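Local structure of fiber (Bovine adenovirus 4, 4UE0) at residues Gly24-Pro29 with Ile35-Cys40. The protein is the fibre of an atadenovirus, here its C-terminal head domain, and probably mediates attachment of the virion to a receptor on the host cell. Sequence-based numbering, arbitrary orientation. Where two conformers were deposited one is given.
Sequences GWQIIP and IYILNC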
loop_
_atom_site.group_PDB
_atom_site.type_symbol
_atom_site.label_atom_id
_atom_site.label_comp_id
_atom_site.label_asym_id
_atom_site.label_seq_id
_atom_site.Cartn_x
_atom_site.Cartn_y
_atom_site.Cartn_z
ATOM N N GLY A 24 4.433 -4.762 11.996
ATOM C CA GLY A 24 4.298 -3.528 12.745
ATOM C C GLY A 24 2.839 -3.262 12.953
ATOM O O GLY A 24 1.992 -3.652 12.139
ATOM N N TRP A 25 2.515 -2.606 14.043
ATOM C CA TRP A 25 1.136 -2.240 14.323
ATOM C C TRP A 25 1.079 -0.847 14.906
ATOM O O TRP A 25 2.064 -0.359 15.508
ATOM C CB TRP A 25 0.478 -3.261 15.266
ATOM C CG TRP A 25 1.154 -3.370 16.608
ATOM C CD1 TRP A 25 2.152 -4.257 16.979
ATOM C CD2 TRP A 25 0.906 -2.552 17.751
ATOM N NE1 TRP A 25 2.521 -4.020 18.279
ATOM C CE2 TRP A 25 1.776 -2.980 18.774
ATOM C CE3 TRP A 25 0.031 -1.492 18.012
ATOM C CZ2 TRP A 25 1.793 -2.378 20.054
ATOM C CZ3 TRP A 25 0.049 -0.889 19.282
ATOM C CH2 TRP A 25 0.918 -1.339 20.285
ATOM N N GLN A 26 -0.065 -0.188 14.688
ATOM C CA GLN A 26 -0.314 1.145 15.257
ATOM C C GLN A 26 -1.793 1.288 15.585
ATOM O O GLN A 26 -2.669 0.743 14.892
ATOM C CB GLN A 26 0.086 2.308 14.316
ATOM C CG GLN A 26 1.328 2.131 13.457
ATOM C CD GLN A 26 1.297 3.015 12.209
ATOM O OE1 GLN A 26 1.717 2.605 11.117
ATOM N NE2 GLN A 26 0.777 4.230 12.364
ATOM N N ILE A 27 -2.063 2.018 16.661
ATOM C CA ILE A 27 -3.410 2.463 17.004
ATOM C C ILE A 27 -3.342 3.990 16.996
ATOM O O ILE A 27 -2.554 4.587 17.726
ATOM C CB ILE A 27 -3.890 1.949 18.367
ATOM C CG1 ILE A 27 -3.841 0.432 18.372
ATOM C CG2 ILE A 27 -5.303 2.470 18.652
ATOM C CD1 ILE A 27 -4.206 -0.195 19.709
ATOM N N ILE A 28 -4.172 4.591 16.160
ATOM C CA ILE A 28 -4.241 6.030 16.059
ATOM C C ILE A 28 -5.614 6.475 16.560
ATOM O O ILE A 28 -6.590 6.341 15.859
ATOM C CB ILE A 28 -3.983 6.490 14.614
ATOM C CG1 ILE A 28 -2.624 5.969 14.120
ATOM C CG2 ILE A 28 -4.042 8.006 14.535
ATOM C CD1 ILE A 28 -2.443 6.037 12.627
ATOM N N PRO A 29 -5.686 6.953 17.814
ATOM C CA PRO A 29 -6.962 7.373 18.373
ATOM C C PRO A 29 -7.287 8.809 18.002
ATOM O O PRO A 29 -6.374 9.635 17.851
ATOM C CB PRO A 29 -6.749 7.223 19.882
ATOM C CG PRO A 29 -5.279 7.366 20.083
ATOM C CD PRO A 29 -4.579 7.112 18.774
ATOM N N ILE A 35 -8.051 4.283 14.383
ATOM C CA ILE A 35 -7.499 3.540 13.253
ATOM C C ILE A 35 -6.538 2.472 13.797
ATOM O O ILE A 35 -5.687 2.758 14.649
ATOM C CB ILE A 35 -6.730 4.437 12.285
ATOM C CG1 ILE A 35 -7.519 5.692 11.973
ATOM C CG2 ILE A 35 -6.434 3.670 11.018
ATOM C CD1 ILE A 35 -6.696 6.743 11.250
ATOM N N TYR A 36 -6.722 1.253 13.298
ATOM C CA TYR A 36 -5.910 0.091 13.656
ATOM C C TYR A 36 -5.152 -0.301 12.404
ATOM O O TYR A 36 -5.761 -0.641 11.391
ATOM C CB TYR A 36 -6.790 -1.059 14.133
ATOM C CG TYR A 36 -7.578 -0.681 15.352
ATOM C CD1 TYR A 36 -7.009 -0.780 16.598
ATOM C CD2 TYR A 36 -8.863 -0.169 15.248
ATOM C CE1 TYR A 36 -7.689 -0.389 17.739
ATOM C CE2 TYR A 36 -9.568 0.217 16.385
ATOM C CZ TYR A 36 -8.971 0.097 17.628
ATOM O OH TYR A 36 -9.647 0.467 18.755
ATOM N N ILE A 37 -3.823 -0.228 12.470
ATOM C CA ILE A 37 -2.946 -0.471 11.320
ATOM C C ILE A 37 -2.091 -1.700 11.613
ATOM O O ILE A 37 -1.491 -1.808 12.691
ATOM C CB ILE A 37 -2.061 0.761 11.028
ATOM C CG1 ILE A 37 -2.927 1.923 10.531
ATOM C CG2 ILE A 37 -0.993 0.442 9.997
ATOM C CD1 ILE A 37 -2.305 3.285 10.709
ATOM N N LEU A 38 -2.021 -2.589 10.631
ATOM C CA LEU A 38 -1.128 -3.738 10.673
ATOM C C LEU A 38 -0.310 -3.742 9.397
ATOM O O LEU A 38 -0.879 -3.707 8.306
ATOM C CB LEU A 38 -1.910 -5.056 10.764
ATOM C CG LEU A 38 -1.075 -6.332 10.850
ATOM C CD1 LEU A 38 -0.168 -6.359 12.066
ATOM C CD2 LEU A 38 -1.975 -7.564 10.843
ATOM N N ASN A 39 1.007 -3.811 9.520
ATOM C CA ASN A 39 1.783 -3.989 8.347
ATOM C C ASN A 39 2.837 -5.033 8.457
ATOM O O ASN A 39 3.138 -5.534 9.518
ATOM C CB ASN A 39 2.330 -2.694 7.891
ATOM C CG ASN A 39 3.173 -2.052 8.904
ATOM O OD1 ASN A 39 3.950 -2.705 9.621
ATOM N ND2 ASN A 39 3.004 -0.743 9.030
ATOM N N CYS A 40 3.350 -5.389 7.302
ATOM C CA CYS A 40 4.334 -6.434 7.192
ATOM C C CYS A 40 5.349 -6.041 6.154
ATOM O O CYS A 40 4.997 -5.612 5.063
ATOM C CB CYS A 40 3.617 -7.713 6.766
ATOM S SG CYS A 40 4.577 -9.231 6.873
#
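Q26 and I37 face each other as the central hydrogen-bonded pair of an antiparallel hairpin, with G24 and N39 on one flank and I28 and I35 on the other. Each pair closes a ring of two backbone bonds. At the centre, Q26 N reaches I37 O at 2.9 Å, and I37 N returns a bond to Q26 O. The outer pairs repeat this, I28 N lying 2.8 Å from I35 O. Between these rings sit the non-hydrogen-bonded pairs W25–L38 and I27–Y36, where CA-H groups take up the carbonyls a second time: W25 CA approaches I37 O to 3.1 Å, so that this oxygen serves both an N-H and a C-H.

On the partly exposed face, I37 is the middle piece. Its CG1 stands beside the backbone N (chi1 -68°), and its CD1 meets two neighbours, the CD1 of I28 and the NE2 of Q26. In the conformers given, the Q26 amide lies against both branches of I37, NE2 by CD1 and OE1 by CG2, each at 3.6 Å. Further along, I28 and I35 meet through their CB atoms.

The buried face carries W25, I27, Y36 and L38. I27 CG1 comes obliquely to the Y36 ring, 3.8 Å from CD1, while I27 CG2 touches CE1. L38, with CG anti to its N (chi1 -179°), brings CD1 to 3.5 Å from G24 O; the W25 indole leads away from this partner strand toward S62 and I63.

Both strands are interior to a four-stranded antiparallel sheet of the fibre head: G10 and R8 of strand 8-16 form backbone hydrogen bonds with W25 and I27, and I118, A116 and W114 of strand 114-120 do so with Y36, L38 and C40.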